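Side-chain contacts in putative restriction endonuclease domain-containing protein (Anabaena variabilis, PDB 3OT2), which is of unknown function but is probably a nuclease of the PD-(D/E)XK restriction-endonuclease-like clan: residues A[14-19]-A[68-73]; A[111-116]-A[120-125]; A[43-48]-A[138-143]; A[64-69]-A[88-93]. All blocks are in the same frame, centred on the assembly; numbering follows the deposited sequence.

Contact 1: residues A[14-19]-A[68-73]; sequences EFLKLP and ELRCTF. With BU1 (1,4-butanediol), chain E; EDO (1,2-ethanediol), chain I.
Phe15 and Arg70 share a bound 1,4-butanediol, and where they touch directly the guanidinium does not lie on the ring: NH1 of Arg70 comes to the ring edge, 3.6 Å from CE2 of Phe15, with the two planes 64° apart. The diol runs past both groups. Its C3 sits over one face of the guanidinium, while its C4 lies 3.5 Å from CZ of Phe15. Its hydroxyls are held by the backbone of the loop: O5 donates to Leu16 O at 2.9 Å and O6 to Pro19 O at 2.8 Å. A type I turn from Phe15 to Leu18 shapes this part of the chain. Arg70 leaves the chain extended and then bends at chi3 (-52°), which turns the guanidinium across the diol. All three of its nitrogens are engaged: NE in a salt bridge with Glu20, NH2 with the carbonyl of Ser25, and NH1 with the hydroxyl of Ser77. So many partners should fix the rotation of the group firmly. Alongside, Leu16 and Thr72 meet tip to tip, CD1 of Leu16 standing 3.8 Å from CG2 of Thr72; the hydroxyl of Thr72 is itself bonded to Ser77. Ring and guanidinium thus flank the carbon chain of the diol, while two loop carbonyls take its ends. Around it, Phe15 also packs on Ile32 of strand 31-34 and against the Tyr27 ring of strand 25-28, so that the Phe15 side chain is lodged between that small hairpin and the hairpin of strands 71-73 and 76-78.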
# COMPACT_ATOMS: atom_id res chain seq x y z
N GLU A 14 21.09 3.35 -21.05
CA GLU A 14 22.24 4.03 -20.44
C GLU A 14 22.45 3.52 -19.01
O GLU A 14 23.58 3.20 -18.64
CB GLU A 14 22.04 5.56 -20.44
CG GLU A 14 22.27 6.22 -21.79
CD GLU A 14 21.69 7.62 -21.95
OE1 GLU A 14 21.39 8.28 -20.93
OE2 GLU A 14 21.55 8.06 -23.11
N PHE A 15 21.36 3.40 -18.22
CA PHE A 15 21.41 2.90 -16.83
C PHE A 15 22.04 1.51 -16.75
O PHE A 15 22.83 1.25 -15.84
CB PHE A 15 20.00 2.88 -16.19
CG PHE A 15 19.93 2.11 -14.88
CD1 PHE A 15 20.30 2.70 -13.68
CD2 PHE A 15 19.52 0.77 -14.87
CE1 PHE A 15 20.28 1.96 -12.49
CE2 PHE A 15 19.51 0.04 -13.67
CZ PHE A 15 19.88 0.64 -12.49
N LEU A 16 21.66 0.60 -17.67
CA LEU A 16 22.11 -0.79 -17.68
C LEU A 16 23.61 -0.92 -18.03
O LEU A 16 24.18 -1.97 -17.76
CB LEU A 16 21.25 -1.63 -18.62
CG LEU A 16 19.79 -1.86 -18.17
CD1 LEU A 16 18.95 -2.38 -19.31
CD2 LEU A 16 19.69 -2.80 -16.96
N LYS A 17 24.23 0.13 -18.57
CA LYS A 17 25.67 0.11 -18.87
C LYS A 17 26.48 0.49 -17.62
O LYS A 17 27.68 0.23 -17.58
CB LYS A 17 26.00 1.06 -20.04
CG LYS A 17 25.41 0.65 -21.39
CD LYS A 17 25.54 1.78 -22.40
CE LYS A 17 24.64 1.59 -23.59
NZ LYS A 17 24.61 2.81 -24.44
N LEU A 18 25.82 1.10 -16.61
CA LEU A 18 26.45 1.56 -15.36
C LEU A 18 26.88 0.38 -14.46
O LEU A 18 26.32 -0.72 -14.57
CB LEU A 18 25.51 2.50 -14.59
CG LEU A 18 24.99 3.75 -15.32
CD1 LEU A 18 23.96 4.48 -14.48
CD2 LEU A 18 26.11 4.70 -15.71
N PRO A 19 27.87 0.58 -13.55
CA PRO A 19 28.31 -0.54 -12.70
C PRO A 19 27.33 -0.85 -11.56
O PRO A 19 26.59 0.04 -11.15
CB PRO A 19 29.65 -0.05 -12.14
CG PRO A 19 29.54 1.43 -12.14
CD PRO A 19 28.68 1.80 -13.30
N GLU A 68 17.78 -11.19 -4.40
CA GLU A 68 18.36 -9.99 -4.99
C GLU A 68 18.72 -10.14 -6.50
O GLU A 68 19.82 -9.76 -6.92
CB GLU A 68 19.63 -9.59 -4.21
CG GLU A 68 19.44 -9.36 -2.72
CD GLU A 68 18.66 -8.12 -2.35
OE1 GLU A 68 18.68 -7.16 -3.15
OE2 GLU A 68 18.05 -8.09 -1.25
N LEU A 69 17.78 -10.64 -7.31
CA LEU A 69 17.99 -10.81 -8.74
C LEU A 69 17.42 -9.60 -9.49
O LEU A 69 16.31 -9.16 -9.21
CB LEU A 69 17.30 -12.12 -9.21
CG LEU A 69 17.28 -12.42 -10.70
CD1 LEU A 69 18.67 -12.86 -11.20
CD2 LEU A 69 16.24 -13.48 -11.02
N ARG A 70 18.20 -9.04 -10.45
CA ARG A 70 17.74 -7.91 -11.24
C ARG A 70 16.73 -8.37 -12.30
O ARG A 70 16.98 -9.33 -13.02
CB ARG A 70 18.92 -7.17 -11.89
CG ARG A 70 18.51 -6.02 -12.82
CD ARG A 70 19.68 -5.11 -13.21
NE ARG A 70 20.43 -4.64 -12.04
CZ ARG A 70 20.06 -3.60 -11.29
NH1 ARG A 70 18.98 -2.90 -11.60
NH2 ARG A 70 20.78 -3.27 -10.23
N CYS A 71 15.59 -7.69 -12.36
CA CYS A 71 14.53 -7.92 -13.33
C CYS A 71 14.29 -6.63 -14.09
O CYS A 71 13.93 -5.62 -13.48
CB CYS A 71 13.26 -8.43 -12.65
SG CYS A 71 13.46 -10.06 -11.88
N THR A 72 14.56 -6.64 -15.41
CA THR A 72 14.43 -5.46 -16.26
C THR A 72 13.29 -5.67 -17.26
O THR A 72 13.40 -6.52 -18.13
CB THR A 72 15.77 -5.16 -16.96
OG1 THR A 72 16.77 -5.02 -15.95
CG2 THR A 72 15.73 -3.87 -17.82
N PHE A 73 12.22 -4.86 -17.14
CA PHE A 73 11.05 -4.96 -18.01
C PHE A 73 10.21 -3.69 -17.87
O PHE A 73 10.30 -3.00 -16.85
CB PHE A 73 10.22 -6.22 -17.65
CG PHE A 73 9.77 -6.26 -16.21
CD1 PHE A 73 10.58 -6.82 -15.23
CD2 PHE A 73 8.57 -5.68 -15.82
CE1 PHE A 73 10.19 -6.83 -13.89
CE2 PHE A 73 8.16 -5.71 -14.48
CZ PHE A 73 8.98 -6.28 -13.53
C1 BU1 E . 23.24 -3.34 -14.32
C2 BU1 E . 22.87 -1.92 -13.91
C3 BU1 E . 23.54 -1.68 -12.56
C4 BU1 E . 23.26 -0.28 -12.06
O5 BU1 E . 22.83 -3.54 -15.66
O6 BU1 E . 23.85 -0.19 -10.75
C1 EDO I . 22.44 -8.14 -8.93
O1 EDO I . 22.33 -8.09 -10.35
C2 EDO I . 21.47 -7.13 -8.35
O2 EDO I . 21.63 -7.13 -6.93

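Contact 2: residues A[111-116]-A[120-125]; sequences EILSPD and TKVTKN. With EDO (1,2-ethanediol), chain G; EDO (1,2-ethanediol), chain K.
Val122 turns its CG1 methyl opposite its own backbone nitrogen (chi1 163°), which brings it to CB of Glu111, while the Glu111 chi1 (-60°) places CG near the same methyl and chi2 (-78°) turns the carboxylate. The two residues belong to a beta-alpha-beta unit, strand 108-112, helix 119-131 and strand 136-141, within the mixed sheet of a PD-(D/E)XK-like core. CG1 of Val122 lies 3.5 Å from CB of Glu111. From CG of Glu111 to CG1 of Val122 the distance is 3.8 Å. The two side chains run antiparallel alongside each other, so the valine touches methylenes and the carboxylate lies beyond it. There OE1 of Glu111 takes a hydrogen bond from the backbone N of Asp81, which follows Pro80; a Pro-Asp pair near a strand glutamate is consistent with the sequence signature of the clan. One residue past the strand, Leu113 adds a looser apolar touch, its CD2 lying 4.5 Å from CG2 of Val122, and both side chains also pack on Leu139 of the neighbouring strand. The far side of the helix meets the second subunit, where Lys124 forms a salt bridge with Asp160 of that chain. Close to this interface the hydroxyl of Thr123 bonds to the Gln119 carbonyl one helical turn back, and its OG1 also accepts a hydrogen bond of 3.0 Å from O1 of a bound 1,2-ethanediol.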
# COMPACT_ATOMS: atom_id res chain seq x y z
N GLU A 111 8.66 -8.57 -1.36
CA GLU A 111 9.36 -7.41 -0.85
C GLU A 111 9.20 -7.38 0.64
O GLU A 111 8.11 -7.59 1.15
CB GLU A 111 8.82 -6.11 -1.48
CG GLU A 111 8.97 -6.06 -3.00
CD GLU A 111 10.36 -5.74 -3.53
OE1 GLU A 111 11.36 -5.82 -2.77
OE2 GLU A 111 10.46 -5.42 -4.73
N ILE A 112 10.30 -7.13 1.33
CA ILE A 112 10.27 -7.08 2.79
C ILE A 112 10.70 -5.70 3.21
O ILE A 112 11.80 -5.26 2.85
CB ILE A 112 11.15 -8.20 3.42
CG1 ILE A 112 10.73 -9.59 2.90
CG2 ILE A 112 11.10 -8.16 4.95
CD1 ILE A 112 11.94 -10.51 2.65
N LEU A 113 9.85 -5.00 3.98
CA LEU A 113 10.19 -3.67 4.49
C LEU A 113 11.30 -3.72 5.51
O LEU A 113 11.47 -4.70 6.24
CB LEU A 113 8.97 -2.98 5.11
CG LEU A 113 7.78 -2.70 4.19
CD1 LEU A 113 6.68 -2.04 4.98
CD2 LEU A 113 8.20 -1.84 2.98
N SER A 114 12.08 -2.65 5.54
CA SER A 114 13.16 -2.41 6.50
C SER A 114 13.08 -0.92 6.85
O SER A 114 12.42 -0.19 6.10
CB SER A 114 14.52 -2.87 5.95
OG SER A 114 14.86 -2.28 4.71
N PRO A 115 13.60 -0.45 8.00
CA PRO A 115 13.40 0.97 8.38
C PRO A 115 13.67 2.03 7.30
O PRO A 115 12.94 3.02 7.26
CB PRO A 115 14.39 1.15 9.53
CG PRO A 115 14.50 -0.19 10.15
CD PRO A 115 14.34 -1.19 9.05
N ASP A 116 14.71 1.87 6.45
CA ASP A 116 15.04 2.91 5.47
C ASP A 116 14.35 2.73 4.11
O ASP A 116 14.54 3.56 3.22
CB ASP A 116 16.57 2.96 5.31
CG ASP A 116 17.29 3.38 6.58
OD1 ASP A 116 16.76 4.26 7.31
OD2 ASP A 116 18.38 2.83 6.86
N THR A 120 6.11 3.34 -0.32
CA THR A 120 5.45 3.83 -1.54
C THR A 120 6.18 3.27 -2.77
O THR A 120 5.53 2.70 -3.63
CB THR A 120 5.37 5.34 -1.51
OG1 THR A 120 4.37 5.69 -0.56
CG2 THR A 120 5.02 5.97 -2.87
N LYS A 121 7.52 3.38 -2.81
CA LYS A 121 8.33 2.86 -3.92
C LYS A 121 8.10 1.36 -4.12
O LYS A 121 7.90 0.91 -5.25
CB LYS A 121 9.83 3.15 -3.68
CG LYS A 121 10.77 2.56 -4.72
CD LYS A 121 12.24 2.67 -4.30
CE LYS A 121 12.59 1.60 -3.28
NZ LYS A 121 13.94 1.80 -2.67
N VAL A 122 8.11 0.59 -3.02
CA VAL A 122 7.91 -0.87 -3.03
C VAL A 122 6.54 -1.22 -3.60
O VAL A 122 6.45 -2.15 -4.41
CB VAL A 122 8.10 -1.45 -1.60
CG1 VAL A 122 7.50 -2.84 -1.50
CG2 VAL A 122 9.57 -1.50 -1.25
N THR A 123 5.48 -0.50 -3.18
CA THR A 123 4.11 -0.74 -3.66
C THR A 123 4.06 -0.46 -5.17
O THR A 123 3.53 -1.30 -5.89
CB THR A 123 3.10 0.09 -2.87
OG1 THR A 123 3.20 -0.33 -1.52
CG2 THR A 123 1.69 -0.15 -3.32
N LYS A 124 4.67 0.65 -5.63
CA LYS A 124 4.74 0.95 -7.06
C LYS A 124 5.45 -0.18 -7.82
O LYS A 124 5.01 -0.57 -8.90
CB LYS A 124 5.48 2.26 -7.32
CG LYS A 124 4.77 3.53 -6.88
CD LYS A 124 5.67 4.69 -7.21
CE LYS A 124 5.12 5.97 -6.69
NZ LYS A 124 5.95 7.12 -7.15
N ASN A 125 6.57 -0.68 -7.27
CA ASN A 125 7.34 -1.77 -7.90
C ASN A 125 6.50 -3.05 -8.01
O ASN A 125 6.51 -3.68 -9.07
CB ASN A 125 8.64 -2.06 -7.13
CG ASN A 125 9.72 -1.02 -7.38
OD1 ASN A 125 9.64 -0.21 -8.33
ND2 ASN A 125 10.75 -1.03 -6.56
C1 EDO G . 9.54 5.93 -6.34
O1 EDO G . 8.37 6.48 -5.71
C2 EDO G . 9.44 6.13 -7.85
O2 EDO G . 10.38 7.12 -8.30
C1 EDO K . 0.57 -0.38 0.81
O1 EDO K . 1.95 -0.47 1.15
C2 EDO K . 0.32 0.93 0.05
O2 EDO K . 0.52 2.05 0.92

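Contact 3: residues A[43-48]-A[138-143]; sequences SAIQSE and WLIDPD. With ACT (acetate ion), chain C.
Helix 40-57 passes over the end of strand 136-141 with Ile45 opposite Pro142, their CA atoms 8.3 Å apart, just where the strand gives way to a loop. One isoleucine does the work on the helix side. Its CG1 branch runs out straight (chi2 176°), and this extension delivers CD1 to the proline ring, 3.7 Å from CG and 3.9 Å from CB of Pro142; the two side chains approach at a slant. The shorter CG2 branch of Ile45 turns toward the strand itself and faces CD1 of Ile140 at 4.3 Å, a looser fit. Ile140 near the strand's end and Pro142 just beyond it both point toward the helix, and Ile45 straddles them with one branch to each. All three residues are buried, and the contact is wholly apolar. Asp141, between them, points the other way. On that side an acetate ion, probably from the crystallisation liquor, accepts a hydrogen bond on its O atom from the backbone N of Asp143, 2.9 Å long and fairly straight at 164°. OD1 of Asp141 accepts a hydrogen bond from the backbone N of Glu144 and OD2 is bonded to Thr120 of the second subunit, so the reverse face of the strand end reaches the dimer interface. On the helix side, Ile112 of strand 108-112 touches both Ile45 and Pro142, and Leu186 near the C-terminus covers Ile45; Ile140 in turn packs between Ile110 of that strand and Val147 of strand 146-150, which ties helix 40-57 to the middle of the mixed sheet.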
# COMPACT_ATOMS: atom_id res chain seq x y z
N SER A 43 17.16 -9.40 6.76
CA SER A 43 17.95 -10.55 6.33
C SER A 43 17.41 -11.86 6.85
O SER A 43 17.44 -12.84 6.13
CB SER A 43 19.40 -10.40 6.78
OG SER A 43 20.02 -9.32 6.12
N ALA A 44 16.95 -11.88 8.12
CA ALA A 44 16.45 -13.10 8.75
C ALA A 44 15.21 -13.63 7.99
O ALA A 44 15.16 -14.82 7.66
CB ALA A 44 16.12 -12.84 10.21
N ILE A 45 14.25 -12.74 7.69
CA ILE A 45 13.03 -13.09 6.95
C ILE A 45 13.38 -13.43 5.50
O ILE A 45 12.88 -14.42 4.98
CB ILE A 45 11.98 -11.96 7.06
CG1 ILE A 45 11.39 -11.96 8.51
CG2 ILE A 45 10.87 -12.13 5.97
CD1 ILE A 45 10.41 -10.85 8.83
N GLN A 46 14.25 -12.62 4.86
CA GLN A 46 14.62 -12.82 3.47
C GLN A 46 15.29 -14.18 3.22
O GLN A 46 14.86 -14.87 2.29
CB GLN A 46 15.55 -11.71 3.01
CG GLN A 46 15.76 -11.66 1.50
CD GLN A 46 16.75 -10.61 1.11
OE1 GLN A 46 17.57 -10.16 1.91
NE2 GLN A 46 16.74 -10.21 -0.15
N SER A 47 16.32 -14.55 4.03
CA SER A 47 17.05 -15.81 3.85
C SER A 47 16.15 -17.02 4.11
O SER A 47 16.19 -17.98 3.33
CB SER A 47 18.29 -15.86 4.74
OG SER A 47 19.24 -14.90 4.31
N GLU A 48 15.34 -16.97 5.17
CA GLU A 48 14.45 -18.08 5.51
C GLU A 48 13.33 -18.23 4.50
O GLU A 48 12.90 -19.35 4.21
CB GLU A 48 13.88 -17.89 6.91
CG GLU A 48 13.25 -19.15 7.48
CD GLU A 48 14.12 -20.39 7.56
OE1 GLU A 48 15.35 -20.26 7.73
OE2 GLU A 48 13.55 -21.50 7.45
N TRP A 138 3.91 -10.09 -2.76
CA TRP A 138 3.86 -10.06 -1.30
C TRP A 138 4.60 -8.85 -0.79
O TRP A 138 5.76 -8.65 -1.16
CB TRP A 138 4.54 -11.31 -0.67
CG TRP A 138 3.71 -12.55 -0.49
CD1 TRP A 138 2.49 -12.84 -1.04
CD2 TRP A 138 4.11 -13.71 0.25
NE1 TRP A 138 2.08 -14.09 -0.62
CE2 TRP A 138 3.05 -14.64 0.18
CE3 TRP A 138 5.25 -14.02 1.02
CZ2 TRP A 138 3.09 -15.87 0.85
CZ3 TRP A 138 5.29 -15.24 1.69
CH2 TRP A 138 4.22 -16.15 1.59
N LEU A 139 3.96 -8.07 0.07
CA LEU A 139 4.63 -6.97 0.76
C LEU A 139 4.61 -7.35 2.23
O LEU A 139 3.54 -7.35 2.86
CB LEU A 139 4.00 -5.58 0.49
CG LEU A 139 4.59 -4.41 1.31
CD1 LEU A 139 6.10 -4.36 1.22
CD2 LEU A 139 3.99 -3.10 0.88
N ILE A 140 5.76 -7.76 2.75
CA ILE A 140 5.93 -8.19 4.14
C ILE A 140 6.37 -7.00 4.98
O ILE A 140 7.34 -6.32 4.64
CB ILE A 140 6.94 -9.38 4.28
CG1 ILE A 140 6.47 -10.61 3.48
CG2 ILE A 140 7.22 -9.71 5.79
CD1 ILE A 140 7.53 -11.72 3.32
N ASP A 141 5.64 -6.73 6.06
CA ASP A 141 5.95 -5.65 6.99
C ASP A 141 6.34 -6.28 8.34
O ASP A 141 5.44 -6.59 9.13
CB ASP A 141 4.77 -4.67 7.14
CG ASP A 141 5.04 -3.51 8.08
OD1 ASP A 141 5.98 -3.60 8.90
OD2 ASP A 141 4.37 -2.48 7.95
N PRO A 142 7.64 -6.50 8.61
CA PRO A 142 8.03 -7.18 9.88
C PRO A 142 7.53 -6.46 11.12
O PRO A 142 6.96 -7.12 11.99
CB PRO A 142 9.56 -7.20 9.82
CG PRO A 142 9.85 -7.22 8.34
CD PRO A 142 8.82 -6.26 7.76
N ASP A 143 7.64 -5.11 11.17
CA ASP A 143 7.21 -4.34 12.32
C ASP A 143 5.73 -4.52 12.64
O ASP A 143 5.38 -4.61 13.81
CB ASP A 143 7.52 -2.84 12.15
CG ASP A 143 8.99 -2.45 12.25
OD1 ASP A 143 9.81 -3.29 12.71
OD2 ASP A 143 9.33 -1.32 11.85
C ACT C . 9.00 -2.26 8.93
O ACT C . 9.00 -3.42 9.29
OXT ACT C . 7.89 -1.63 8.82
CH3 ACT C . 10.32 -1.57 8.73

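Contact 4: residues A[64-69]-A[88-93]; sequences RAFLEL and SRIPRE. With EDO (1,2-ethanediol), chain I.
Ile90 puts a single methyl, CD1, against two residues of strand 63-67: it lies 3.8 Å from CB of Arg64 and 4.4 Å from CZ of Phe66. The isoleucine places CG1 opposite its carbonyl carbon (chi1 -63°) and continues nearly straight, so that CD1 is the atom to arrive first. It comes at the edge of the phenyl ring, close to its plane. One face of that ring has a different neighbour. Arg64 sets its CG opposite the backbone N (chi1 -175°), which brings CG of Arg64 to 3.6 Å above the Phe66 plane, toward the rim, while the extended chain beyond carries the guanidinium onward. Arginine and phenylalanine, two apart in the strand, lie together on one side of it, and the loop methyl closes against the pair. The second branch of Ile90 serves its own loop: CG2 sits 4.0 Å above one face of the Arg92 guanidinium, whose NH1 is bonded to the carbonyl of Gly96. The two charged ends keep apart, NH1 of Arg64 lying 6.3 Å from NH2 of Arg92. Phe85 of strand 82-86 is touched by both Phe66 and Ile90, whereas Ala65 and Leu67 pack on helix 40-57. The contact thus folds the loop that follows strand 82-86 back over strand 63-67, an edge strand of the mixed beta-sheet within this chain, consistent with the central sheet of the PD-(D/E)XK fold.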
# COMPACT_ATOMS: atom_id res chain seq x y z
N ARG A 64 11.83 -21.61 -9.05
CA ARG A 64 13.04 -21.28 -8.30
C ARG A 64 12.93 -19.86 -7.75
O ARG A 64 12.56 -18.93 -8.50
CB ARG A 64 14.30 -21.45 -9.16
CG ARG A 64 15.60 -21.24 -8.35
CD ARG A 64 16.81 -21.82 -9.01
NE ARG A 64 18.01 -21.44 -8.25
CZ ARG A 64 19.25 -21.81 -8.55
NH1 ARG A 64 19.48 -22.60 -9.59
NH2 ARG A 64 20.27 -21.41 -7.81
N ALA A 65 13.24 -19.71 -6.44
CA ALA A 65 13.27 -18.43 -5.75
C ALA A 65 14.72 -17.93 -5.73
O ALA A 65 15.63 -18.68 -5.39
CB ALA A 65 12.74 -18.58 -4.33
N PHE A 66 14.92 -16.67 -6.11
CA PHE A 66 16.23 -16.03 -6.19
C PHE A 66 16.31 -14.82 -5.28
O PHE A 66 15.36 -14.04 -5.22
CB PHE A 66 16.54 -15.57 -7.62
CG PHE A 66 16.46 -16.62 -8.69
CD1 PHE A 66 17.57 -17.40 -8.99
CD2 PHE A 66 15.29 -16.82 -9.41
CE1 PHE A 66 17.50 -18.37 -9.98
CE2 PHE A 66 15.21 -17.80 -10.38
CZ PHE A 66 16.31 -18.56 -10.67
N LEU A 67 17.44 -14.67 -4.60
CA LEU A 67 17.74 -13.54 -3.75
C LEU A 67 18.31 -12.42 -4.57
O LEU A 67 19.27 -12.65 -5.31
CB LEU A 67 18.82 -13.94 -2.71
CG LEU A 67 18.35 -14.56 -1.42
CD1 LEU A 67 19.49 -15.22 -0.70
CD2 LEU A 67 17.84 -13.52 -0.51
N GLU A 68 17.78 -11.19 -4.40
CA GLU A 68 18.36 -9.99 -4.99
C GLU A 68 18.72 -10.14 -6.50
O GLU A 68 19.82 -9.76 -6.92
CB GLU A 68 19.63 -9.59 -4.21
CG GLU A 68 19.44 -9.36 -2.72
CD GLU A 68 18.66 -8.12 -2.35
OE1 GLU A 68 18.68 -7.16 -3.15
OE2 GLU A 68 18.05 -8.09 -1.25
N LEU A 69 17.78 -10.64 -7.31
CA LEU A 69 17.99 -10.81 -8.74
C LEU A 69 17.42 -9.60 -9.49
O LEU A 69 16.31 -9.16 -9.21
CB LEU A 69 17.30 -12.12 -9.21
CG LEU A 69 17.28 -12.42 -10.70
CD1 LEU A 69 18.67 -12.86 -11.20
CD2 LEU A 69 16.24 -13.48 -11.02
N SER A 88 9.55 -23.00 -16.67
CA SER A 88 9.46 -22.67 -18.11
C SER A 88 9.84 -21.21 -18.42
O SER A 88 10.16 -20.90 -19.56
CB SER A 88 8.05 -22.95 -18.63
OG SER A 88 7.09 -22.13 -17.98
N ARG A 89 9.78 -20.31 -17.42
CA ARG A 89 10.08 -18.89 -17.60
C ARG A 89 11.50 -18.51 -17.17
O ARG A 89 11.89 -17.37 -17.40
CB ARG A 89 9.04 -18.03 -16.84
CG ARG A 89 7.68 -18.05 -17.53
CD ARG A 89 6.71 -17.10 -16.85
NE ARG A 89 6.92 -15.71 -17.27
CZ ARG A 89 7.37 -14.74 -16.48
NH1 ARG A 89 7.70 -15.00 -15.23
NH2 ARG A 89 7.50 -13.51 -16.95
N ILE A 90 12.30 -19.44 -16.61
CA ILE A 90 13.68 -19.13 -16.21
C ILE A 90 14.53 -19.01 -17.51
O ILE A 90 14.64 -20.00 -18.22
CB ILE A 90 14.27 -20.16 -15.20
CG1 ILE A 90 13.48 -20.16 -13.87
CG2 ILE A 90 15.78 -19.90 -14.95
CD1 ILE A 90 13.72 -21.35 -12.95
N PRO A 91 15.08 -17.81 -17.86
CA PRO A 91 15.91 -17.71 -19.08
C PRO A 91 17.20 -18.53 -18.93
O PRO A 91 17.85 -18.49 -17.89
CB PRO A 91 16.19 -16.21 -19.21
CG PRO A 91 16.05 -15.68 -17.84
CD PRO A 91 15.01 -16.52 -17.15
N ARG A 92 17.50 -19.34 -19.94
CA ARG A 92 18.66 -20.23 -19.94
C ARG A 92 19.51 -20.05 -21.16
O ARG A 92 18.99 -19.74 -22.25
CB ARG A 92 18.21 -21.70 -19.85
CG ARG A 92 17.48 -22.01 -18.56
CD ARG A 92 17.26 -23.49 -18.33
NE ARG A 92 16.52 -23.67 -17.09
CZ ARG A 92 17.08 -23.88 -15.90
NH1 ARG A 92 18.40 -24.00 -15.78
NH2 ARG A 92 16.32 -24.01 -14.83
N GLU A 93 20.82 -20.27 -21.00
CA GLU A 93 21.80 -20.25 -22.08
C GLU A 93 21.64 -21.58 -22.85
O GLU A 93 20.99 -22.51 -22.34
CB GLU A 93 23.24 -20.07 -21.52
CG GLU A 93 23.40 -18.90 -20.54
CD GLU A 93 24.75 -18.75 -19.86
OE1 GLU A 93 25.68 -19.52 -20.20
OE2 GLU A 93 24.89 -17.86 -18.98
C1 EDO I . 22.44 -8.14 -8.93
O1 EDO I . 22.33 -8.09 -10.35
C2 EDO I . 21.47 -7.13 -8.35
O2 EDO I . 21.63 -7.13 -6.93

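Contacts 2 and 3 are the closest pair, with centres 11 Å apart: they join neighbouring strands of one sheet, where Glu111 O and Ile140 N are 2.8 Å apart, probably a hydrogen bond. Contact 4 lies at the outer strand of that sheet, its centre about 20 Å from that of contact 3. Glu68, in the ranges of both contacts 1 and 4, reaches contact 3, with OE2 of Glu68 2.7 Å from NE2 of Gln46. Asp81 bonds through N to Glu111 OE1 and through O to Gln46 NE2, in a region that, by analogy with PD-(D/E)XK relatives, may be the nuclease site. Contact 1, lining the butanediol pocket, is centred about 18 Å from contact 2, nearest atoms about 6 Å apart.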